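Local coordinates for BRO1 protein (Saccharomyces cerevisiae, PDB 1ZB1) that recruits the deubiquitinase Doa4 to endosomes and helps sort cargo proteins into the intralumenal vesicles of multivesicular bodies, at residues 126-137 / 151-162; 186-194 / 339-347. One frame throughout, in Å; residues are numbered along the deposited sequence.

Contact 1: 126-137 / 151-162; sequences LFNIAVIFTQIA and NLTKAFSCFEYL
The methyl of Ala130 sits squarely over the centre of the Phe159 ring, with CB 3.5 Å from the ring centroid. One edge of the same Phe159 ring is turned toward the face of Phe127, an edge-to-face pair with planes at 76°. Phe133, further along helix 126-137 and also directed at helix 151-162, is a large knob that enters a hole lined by Asn151, Lys154, Ala155 and Cys158. Its ring takes Lys154 CB over the middle of one face, 3.8 Å from the centroid, and the sulfur of Cys158 at its edge, with SG 3.7 Å from Phe133 CE2. Cys158 replies as a knob among Leu126, Ile129, Ala130 and Phe133, so the two helices mesh knobs-into-holes as an antiparallel helical hairpin, their axes 7.9 Å apart at 166°, within the helical core of the Bro1 domain. They come nearest at two alanines, the CA atoms of Ala130 and Ala155 being 4.5 Å apart. Thr134 CG2 packs on the Ala155 methyl, while the Thr134 hydroxyl turns back into its own helix, bonding to Val131 O at 2.6 Å. At one end, a chi1 of 176° sets CG of Leu126 opposite its backbone N and brings CD2 against both Leu162 CD2 and Tyr161 CD2, each 3.6 Å away.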
loop_
_atom_site.group_PDB
_atom_site.type_symbol
_atom_site.label_atom_id
_atom_site.label_comp_id
_atom_site.label_asym_id
_atom_site.label_seq_id
_atom_site.Cartn_x
_atom_site.Cartn_y
_atom_site.Cartn_z
ATOM N N LEU A 126 -4.097 13.090 -2.141
ATOM C CA LEU A 126 -3.324 12.184 -1.282
ATOM C C LEU A 126 -3.550 10.720 -1.664
ATOM O O LEU A 126 -2.656 9.878 -1.525
ATOM C CB LEU A 126 -3.667 12.425 0.197
ATOM C CG LEU A 126 -3.008 11.495 1.228
ATOM C CD1 LEU A 126 -1.494 11.434 1.018
ATOM C CD2 LEU A 126 -3.331 12.011 2.624
ATOM N N PHE A 127 -4.745 10.410 -2.149
ATOM C CA PHE A 127 -5.033 9.048 -2.587
ATOM C C PHE A 127 -4.074 8.721 -3.746
ATOM O O PHE A 127 -3.480 7.637 -3.805
ATOM C CB PHE A 127 -6.490 8.948 -3.060
ATOM C CG PHE A 127 -6.895 7.567 -3.506
ATOM C CD1 PHE A 127 -6.622 7.125 -4.796
ATOM C CD2 PHE A 127 -7.546 6.701 -2.622
ATOM C CE1 PHE A 127 -6.985 5.843 -5.212
ATOM C CE2 PHE A 127 -7.918 5.410 -3.018
ATOM C CZ PHE A 127 -7.639 4.974 -4.316
ATOM N N ASN A 128 -3.925 9.663 -4.670
ATOM C CA ASN A 128 -3.031 9.448 -5.806
ATOM C C ASN A 128 -1.562 9.402 -5.372
ATOM O O ASN A 128 -0.768 8.650 -5.934
ATOM C CB ASN A 128 -3.272 10.523 -6.882
ATOM C CG ASN A 128 -4.511 10.223 -7.729
ATOM O OD1 ASN A 128 -5.074 9.130 -7.643
ATOM N ND2 ASN A 128 -4.932 11.180 -8.552
ATOM N N ILE A 129 -1.205 10.196 -4.365
ATOM C CA ILE A 129 0.165 10.199 -3.848
ATOM C C ILE A 129 0.493 8.787 -3.334
ATOM O O ILE A 129 1.568 8.234 -3.608
ATOM C CB ILE A 129 0.309 11.226 -2.698
ATOM C CG1 ILE A 129 0.348 12.646 -3.278
ATOM C CG2 ILE A 129 1.566 10.943 -1.881
ATOM C CD1 ILE A 129 0.338 13.750 -2.228
ATOM N N ALA A 130 -0.446 8.202 -2.595
ATOM C CA ALA A 130 -0.264 6.848 -2.061
ATOM C C ALA A 130 -0.100 5.852 -3.209
ATOM O O ALA A 130 0.787 4.985 -3.184
ATOM C CB ALA A 130 -1.471 6.459 -1.191
ATOM N N VAL A 131 -0.958 5.966 -4.218
ATOM C CA VAL A 131 -0.872 5.065 -5.367
ATOM C C VAL A 131 0.470 5.243 -6.082
ATOM O O VAL A 131 1.114 4.265 -6.468
ATOM C CB VAL A 131 -2.015 5.328 -6.384
ATOM C CG1 VAL A 131 -1.766 4.542 -7.670
ATOM C CG2 VAL A 131 -3.362 4.902 -5.779
ATOM N N ILE A 132 0.889 6.490 -6.257
ATOM C CA ILE A 132 2.148 6.757 -6.940
ATOM C C ILE A 132 3.331 6.129 -6.191
ATOM O O ILE A 132 4.287 5.667 -6.812
ATOM C CB ILE A 132 2.352 8.277 -7.142
ATOM C CG1 ILE A 132 1.275 8.805 -8.102
ATOM C CG2 ILE A 132 3.740 8.551 -7.732
ATOM C CD1 ILE A 132 1.232 10.315 -8.232
ATOM N N PHE A 133 3.274 6.094 -4.864
ATOM C CA PHE A 133 4.355 5.462 -4.120
ATOM C C PHE A 133 4.414 3.970 -4.491
ATOM O O PHE A 133 5.500 3.406 -4.591
ATOM C CB PHE A 133 4.165 5.612 -2.601
ATOM C CG PHE A 133 4.679 6.918 -2.039
ATOM C CD1 PHE A 133 6.000 7.329 -2.268
ATOM C CD2 PHE A 133 3.857 7.719 -1.249
ATOM C CE1 PHE A 133 6.490 8.511 -1.717
ATOM C CE2 PHE A 133 4.337 8.913 -0.688
ATOM C CZ PHE A 133 5.656 9.309 -0.922
ATOM N N THR A 134 3.263 3.329 -4.700
ATOM C CA THR A 134 3.287 1.914 -5.079
ATOM C C THR A 134 3.804 1.749 -6.509
ATOM O O THR A 134 4.395 0.717 -6.848
ATOM C CB THR A 134 1.890 1.224 -4.948
ATOM O OG1 THR A 134 1.004 1.695 -5.974
ATOM C CG2 THR A 134 1.282 1.513 -3.574
ATOM N N GLN A 135 3.603 2.760 -7.350
ATOM C CA GLN A 135 4.090 2.682 -8.728
ATOM C C GLN A 135 5.611 2.841 -8.759
ATOM O O GLN A 135 6.294 2.221 -9.579
ATOM C CB GLN A 135 3.420 3.749 -9.596
ATOM C CG GLN A 135 1.898 3.589 -9.674
ATOM C CD GLN A 135 1.228 4.651 -10.525
ATOM O OE1 GLN A 135 1.604 5.820 -10.490
ATOM N NE2 GLN A 135 0.209 4.249 -11.281
ATOM N N ILE A 136 6.142 3.661 -7.855
ATOM C CA ILE A 136 7.584 3.859 -7.788
ATOM C C ILE A 136 8.204 2.538 -7.321
ATOM O O ILE A 136 9.227 2.106 -7.850
ATOM C CB ILE A 136 7.952 5.015 -6.804
ATOM C CG1 ILE A 136 7.430 6.351 -7.354
ATOM C CG2 ILE A 136 9.477 5.093 -6.623
ATOM C CD1 ILE A 136 7.602 7.542 -6.397
ATOM N N ALA A 137 7.564 1.888 -6.350
ATOM C CA ALA A 137 8.048 0.614 -5.826
ATOM C C ALA A 137 8.057 -0.439 -6.929
ATOM O O ALA A 137 9.000 -1.221 -7.040
ATOM C CB ALA A 137 7.166 0.140 -4.668
ATOM N N ASN A 151 9.263 2.548 -0.442
ATOM C CA ASN A 151 8.136 3.205 -1.092
ATOM C C ASN A 151 6.787 2.573 -0.734
ATOM O O ASN A 151 5.784 3.275 -0.608
ATOM C CB ASN A 151 8.358 3.245 -2.610
ATOM C CG ASN A 151 9.240 4.420 -3.032
ATOM O OD1 ASN A 151 8.798 5.571 -3.027
ATOM N ND2 ASN A 151 10.496 4.136 -3.374
ATOM N N LEU A 152 6.753 1.257 -0.561
ATOM C CA LEU A 152 5.506 0.598 -0.164
ATOM C C LEU A 152 5.182 1.003 1.276
ATOM O O LEU A 152 4.016 1.102 1.664
ATOM C CB LEU A 152 5.643 -0.924 -0.266
ATOM C CG LEU A 152 5.585 -1.504 -1.686
ATOM C CD1 LEU A 152 5.987 -2.968 -1.664
ATOM C CD2 LEU A 152 4.171 -1.350 -2.251
ATOM N N THR A 153 6.224 1.242 2.067
ATOM C CA THR A 153 6.044 1.652 3.451
ATOM C C THR A 153 5.389 3.033 3.480
ATOM O O THR A 153 4.481 3.280 4.282
ATOM C CB THR A 153 7.406 1.683 4.202
ATOM O OG1 THR A 153 7.900 0.341 4.332
ATOM C CG2 THR A 153 7.251 2.295 5.595
ATOM N N LYS A 154 5.833 3.930 2.601
ATOM C CA LYS A 154 5.236 5.263 2.554
ATOM C C LYS A 154 3.791 5.189 2.050
ATOM O O LYS A 154 2.917 5.916 2.540
ATOM C CB LYS A 154 6.074 6.201 1.670
ATOM C CG LYS A 154 7.388 6.622 2.314
ATOM C CD LYS A 154 8.209 7.512 1.401
ATOM C CE LYS A 154 9.481 7.978 2.085
ATOM N NZ LYS A 154 10.332 8.792 1.163
ATOM N N ALA A 155 3.527 4.316 1.081
ATOM C CA ALA A 155 2.160 4.176 0.570
ATOM C C ALA A 155 1.263 3.790 1.743
ATOM O O ALA A 155 0.185 4.355 1.924
ATOM C CB ALA A 155 2.098 3.104 -0.522
ATOM N N PHE A 156 1.734 2.829 2.539
ATOM C CA PHE A 156 1.019 2.348 3.720
ATOM C C PHE A 156 0.653 3.534 4.614
ATOM O O PHE A 156 -0.499 3.689 5.021
ATOM C CB PHE A 156 1.916 1.329 4.456
ATOM C CG PHE A 156 1.460 0.964 5.853
ATOM C CD1 PHE A 156 0.112 0.792 6.159
ATOM C CD2 PHE A 156 2.407 0.731 6.852
ATOM C CE1 PHE A 156 -0.287 0.395 7.440
ATOM C CE2 PHE A 156 2.022 0.330 8.139
ATOM C CZ PHE A 156 0.671 0.164 8.430
ATOM N N SER A 157 1.635 4.380 4.897
ATOM C CA SER A 157 1.417 5.551 5.731
ATOM C C SER A 157 0.349 6.505 5.162
ATOM O O SER A 157 -0.492 7.011 5.904
ATOM C CB SER A 157 2.746 6.292 5.919
ATOM O OG SER A 157 2.577 7.448 6.714
ATOM N N CYS A 158 0.386 6.755 3.854
ATOM C CA CYS A 158 -0.591 7.643 3.223
ATOM C C CYS A 158 -2.031 7.110 3.286
ATOM O O CYS A 158 -2.957 7.860 3.611
ATOM C CB CYS A 158 -0.205 7.906 1.761
ATOM S SG CYS A 158 1.354 8.818 1.555
ATOM N N PHE A 159 -2.225 5.835 2.962
ATOM C CA PHE A 159 -3.569 5.243 3.008
ATOM C C PHE A 159 -4.124 5.194 4.429
ATOM O O PHE A 159 -5.333 5.338 4.645
ATOM C CB PHE A 159 -3.561 3.832 2.420
ATOM C CG PHE A 159 -3.513 3.804 0.916
ATOM C CD1 PHE A 159 -4.466 4.502 0.166
ATOM C CD2 PHE A 159 -2.547 3.054 0.247
ATOM C CE1 PHE A 159 -4.463 4.451 -1.227
ATOM C CE2 PHE A 159 -2.535 2.995 -1.152
ATOM C CZ PHE A 159 -3.499 3.698 -1.891
ATOM N N GLU A 160 -3.234 4.984 5.391
ATOM C CA GLU A 160 -3.613 4.930 6.796
ATOM C C GLU A 160 -4.140 6.295 7.245
ATOM O O GLU A 160 -5.180 6.382 7.900
ATOM C CB GLU A 160 -2.397 4.525 7.640
ATOM C CG GLU A 160 -2.631 4.551 9.139
ATOM C CD GLU A 160 -1.436 4.024 9.913
ATOM O OE1 GLU A 160 -0.350 4.641 9.835
ATOM O OE2 GLU A 160 -1.586 2.988 10.594
ATOM N N TYR A 161 -3.422 7.354 6.886
ATOM C CA TYR A 161 -3.823 8.718 7.241
ATOM C C TYR A 161 -5.176 9.046 6.621
ATOM O O TYR A 161 -6.026 9.687 7.247
ATOM C CB TYR A 161 -2.781 9.726 6.747
ATOM C CG TYR A 161 -3.111 11.168 7.084
ATOM C CD1 TYR A 161 -2.667 11.744 8.274
ATOM C CD2 TYR A 161 -3.873 11.951 6.213
ATOM C CE1 TYR A 161 -2.969 13.067 8.588
ATOM C CE2 TYR A 161 -4.186 13.274 6.519
ATOM C CZ TYR A 161 -3.726 13.825 7.709
ATOM O OH TYR A 161 -4.005 15.140 8.012
ATOM N N LEU A 162 -5.368 8.616 5.379
ATOM C CA LEU A 162 -6.628 8.839 4.684
ATOM C C LEU A 162 -7.802 8.153 5.407
ATOM O O LEU A 162 -8.868 8.751 5.591
ATOM C CB LEU A 162 -6.532 8.302 3.249
ATOM C CG LEU A 162 -5.738 9.158 2.247
ATOM C CD1 LEU A 162 -5.495 8.351 0.979
ATOM C CD2 LEU A 162 -6.505 10.443 1.920
#

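Contact 2: 186-194 / 339-347; sequences CHAEAQELF and KALDAIKSP
The segment 339-347, an irregular and largely extended strip of chain, runs over helix 186-194 and comes nearest in backbone where the CA atoms of Gln191 and Ile344 are 6.2 Å apart. His187 and Asp342 meet from opposite directions. The imidazole donates from NE2 to Asp342 OD1 at 3.0 Å, a fairly straight bond (161° at the hydrogen) that lies near the ring plane and uses the syn lone pair of the oxygen. Ring and carboxylate are close to coplanar, 27° apart. Asp342 OD1 also accepts the backbone N of Ile344 on its anti side, somewhat out of the carboxylate plane; two donors on one oxygen probably restrain the rotation of the group. One turn further along the helix, Gln191 extends with CG anti to the backbone N and then bends at chi2 (69°), which brings its amide to the loop backbone. There OE1 accepts the N of Ala343 at 2.9 Å, while NE2 makes a weak bond to Leu341 O and a second hydrogen bond to Leu214 O. Apolar groups fill in between these polar grips. Ile344 CG1 rests 3.6 Å from Ala190 CB, and Ile344 CB packs 3.7 Å from His187 CD2. Beyond Gln191, the methyl of Ala343 lies over one face of the Phe194 ring, offset toward the rim, with its CB 3.8 Å from the centroid. Phe156 of helix 146-165 also stacks on the His187 ring. The bond from Ile344 N closes an Asx turn at Asp342, and this turn, held by a His-carboxylate hydrogen bond and a glutamine amide, keeps the final part of the connection leading into helix 349-371 against helix 176-198 of the Bro1 domain.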
loop_
_atom_site.group_PDB
_atom_site.type_symbol
_atom_site.label_atom_id
_atom_site.label_comp_id
_atom_site.label_asym_id
_atom_site.label_seq_id
_atom_site.Cartn_x
_atom_site.Cartn_y
_atom_site.Cartn_z
ATOM N N CYS A 186 -0.536 -2.663 1.259
ATOM C CA CYS A 186 0.808 -2.100 1.161
ATOM C C CYS A 186 1.725 -2.583 2.285
ATOM O O CYS A 186 2.905 -2.876 2.049
ATOM C CB CYS A 186 0.749 -0.569 1.151
ATOM S SG CYS A 186 -0.087 0.134 -0.305
ATOM N N HIS A 187 1.192 -2.668 3.499
ATOM C CA HIS A 187 1.980 -3.142 4.631
ATOM C C HIS A 187 2.371 -4.607 4.392
ATOM O O HIS A 187 3.538 -4.991 4.550
ATOM C CB HIS A 187 1.169 -3.016 5.928
ATOM C CG HIS A 187 1.950 -3.335 7.166
ATOM N ND1 HIS A 187 1.388 -3.312 8.425
ATOM C CD2 HIS A 187 3.247 -3.687 7.337
ATOM C CE1 HIS A 187 2.304 -3.640 9.319
ATOM N NE2 HIS A 187 3.440 -3.873 8.686
ATOM N N ALA A 188 1.397 -5.421 4.000
ATOM C CA ALA A 188 1.656 -6.833 3.739
ATOM C C ALA A 188 2.723 -7.020 2.662
ATOM O O ALA A 188 3.628 -7.838 2.824
ATOM C CB ALA A 188 0.361 -7.547 3.325
ATOM N N GLU A 189 2.619 -6.262 1.569
ATOM C CA GLU A 189 3.583 -6.375 0.475
ATOM C C GLU A 189 4.977 -5.916 0.890
ATOM O O GLU A 189 5.979 -6.505 0.474
ATOM C CB GLU A 189 3.116 -5.587 -0.754
ATOM C CG GLU A 189 1.835 -6.128 -1.387
ATOM C CD GLU A 189 1.466 -5.425 -2.678
ATOM O OE1 GLU A 189 1.821 -4.237 -2.833
ATOM O OE2 GLU A 189 0.809 -6.053 -3.538
ATOM N N ALA A 190 5.048 -4.865 1.703
ATOM C CA ALA A 190 6.343 -4.375 2.166
ATOM C C ALA A 190 7.040 -5.476 2.981
ATOM O O ALA A 190 8.219 -5.767 2.766
ATOM C CB ALA A 190 6.160 -3.116 3.016
ATOM N N GLN A 191 6.303 -6.082 3.908
ATOM C CA GLN A 191 6.827 -7.164 4.752
ATOM C C GLN A 191 7.259 -8.332 3.861
ATOM O O GLN A 191 8.334 -8.905 4.042
ATOM C CB GLN A 191 5.746 -7.635 5.736
ATOM C CG GLN A 191 6.133 -8.822 6.646
ATOM C CD GLN A 191 7.197 -8.464 7.678
ATOM O OE1 GLN A 191 7.351 -7.301 8.042
ATOM N NE2 GLN A 191 7.923 -9.472 8.167
ATOM N N GLU A 192 6.413 -8.676 2.895
ATOM C CA GLU A 192 6.712 -9.767 1.976
ATOM C C GLU A 192 8.033 -9.533 1.235
ATOM O O GLU A 192 8.859 -10.445 1.123
ATOM C CB GLU A 192 5.562 -9.936 0.977
ATOM C CG GLU A 192 5.869 -10.869 -0.179
ATOM C CD GLU A 192 4.669 -11.090 -1.085
ATOM O OE1 GLU A 192 3.859 -10.153 -1.256
ATOM O OE2 GLU A 192 4.548 -12.197 -1.643
ATOM N N LEU A 193 8.240 -8.320 0.733
ATOM C CA LEU A 193 9.478 -8.005 0.018
ATOM C C LEU A 193 10.688 -8.087 0.955
ATOM O O LEU A 193 11.798 -8.416 0.524
ATOM C CB LEU A 193 9.387 -6.609 -0.609
ATOM C CG LEU A 193 9.194 -6.515 -2.132
ATOM C CD1 LEU A 193 8.285 -7.620 -2.636
ATOM C CD2 LEU A 193 8.639 -5.147 -2.491
ATOM N N PHE A 194 10.471 -7.802 2.236
ATOM C CA PHE A 194 11.557 -7.860 3.215
ATOM C C PHE A 194 12.016 -9.312 3.364
ATOM O O PHE A 194 13.218 -9.596 3.423
ATOM C CB PHE A 194 11.089 -7.318 4.567
ATOM C CG PHE A 194 12.197 -7.172 5.576
ATOM C CD1 PHE A 194 13.141 -6.157 5.449
ATOM C CD2 PHE A 194 12.313 -8.062 6.637
ATOM C CE1 PHE A 194 14.187 -6.029 6.369
ATOM C CE2 PHE A 194 13.355 -7.945 7.563
ATOM C CZ PHE A 194 14.292 -6.925 7.425
ATOM N N LYS A 339 6.735 -16.921 16.884
ATOM C CA LYS A 339 6.421 -15.535 17.217
ATOM C C LYS A 339 6.711 -14.573 16.063
ATOM O O LYS A 339 7.867 -14.284 15.748
ATOM C CB LYS A 339 7.214 -15.137 18.459
ATOM C CG LYS A 339 7.047 -16.129 19.602
ATOM C CD LYS A 339 8.130 -15.968 20.652
ATOM C CE LYS A 339 8.055 -17.081 21.687
ATOM N NZ LYS A 339 9.178 -17.015 22.665
ATOM N N ALA A 340 5.645 -14.078 15.445
ATOM C CA ALA A 340 5.742 -13.163 14.308
ATOM C C ALA A 340 6.583 -11.913 14.562
ATOM O O ALA A 340 6.570 -11.351 15.658
ATOM C CB ALA A 340 4.342 -12.759 13.855
ATOM N N LEU A 341 7.309 -11.486 13.533
ATOM C CA LEU A 341 8.147 -10.296 13.612
ATOM C C LEU A 341 7.825 -9.339 12.457
ATOM O O LEU A 341 8.169 -9.609 11.306
ATOM C CB LEU A 341 9.628 -10.681 13.557
ATOM C CG LEU A 341 10.620 -9.514 13.636
ATOM C CD1 LEU A 341 10.490 -8.834 14.983
ATOM C CD2 LEU A 341 12.042 -10.013 13.426
ATOM N N ASP A 342 7.157 -8.233 12.780
ATOM C CA ASP A 342 6.778 -7.200 11.807
ATOM C C ASP A 342 7.980 -6.268 11.614
ATOM O O ASP A 342 8.354 -5.547 12.537
ATOM C CB ASP A 342 5.596 -6.396 12.354
ATOM C CG ASP A 342 4.952 -5.496 11.309
ATOM O OD1 ASP A 342 5.632 -5.092 10.344
ATOM O OD2 ASP A 342 3.757 -5.186 11.469
ATOM N N ALA A 343 8.569 -6.266 10.421
ATOM C CA ALA A 343 9.747 -5.437 10.153
ATOM C C ALA A 343 9.475 -4.056 9.546
ATOM O O ALA A 343 10.411 -3.296 9.295
ATOM C CB ALA A 343 10.709 -6.201 9.248
ATOM N N ILE A 344 8.210 -3.728 9.314
ATOM C CA ILE A 344 7.870 -2.448 8.704
ATOM C C ILE A 344 7.416 -1.377 9.692
ATOM O O ILE A 344 6.389 -1.517 10.358
ATOM C CB ILE A 344 6.779 -2.632 7.600
ATOM C CG1 ILE A 344 7.383 -3.321 6.373
ATOM C CG2 ILE A 344 6.224 -1.279 7.164
ATOM C CD1 ILE A 344 7.917 -4.687 6.626
ATOM N N LYS A 345 8.196 -0.308 9.775
ATOM C CA LYS A 345 7.888 0.811 10.656
ATOM C C LYS A 345 7.470 1.981 9.773
ATOM O O LYS A 345 8.304 2.589 9.104
ATOM C CB LYS A 345 9.122 1.195 11.477
ATOM C CG LYS A 345 9.665 0.076 12.358
ATOM C CD LYS A 345 10.907 0.529 13.119
ATOM C CE LYS A 345 11.464 -0.583 14.000
ATOM N NZ LYS A 345 12.650 -0.124 14.783
ATOM N N SER A 346 6.181 2.297 9.772
ATOM C CA SER A 346 5.684 3.379 8.936
ATOM C C SER A 346 5.837 4.758 9.561
ATOM O O SER A 346 5.537 4.961 10.739
ATOM C CB SER A 346 4.213 3.155 8.589
ATOM O OG SER A 346 3.381 3.448 9.698
ATOM N N PRO A 347 6.317 5.726 8.770
ATOM C CA PRO A 347 6.506 7.098 9.238
ATOM C C PRO A 347 5.135 7.763 9.197
ATOM O O PRO A 347 4.193 7.196 8.649
ATOM C CB PRO A 347 7.465 7.668 8.206
ATOM C CG PRO A 347 6.982 7.022 6.948
ATOM C CD PRO A 347 6.759 5.584 7.370
#

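Contact 1 is buried near the centre of the chain and joins two consecutive helices by apolar packing, whereas contact 2 is partly buried and lays a loop from far along the sequence over the next helix, through a mix of hydrogen bonds and apolar packing. Helices 146-165 and 176-198 tie them together: Leu152 CD1 packs 3.5 Å from Leu193 CD2. The loop also reaches helix 151-162 directly, since Ser157 OG and Pro347 O lie 2.5 Å apart, probably hydrogen-bonded, and Phe156 touches Ser346. Thus Phe156 and Ser157, which take no part in contact 1, meet the segments of contact 2, and Leu152 serves both.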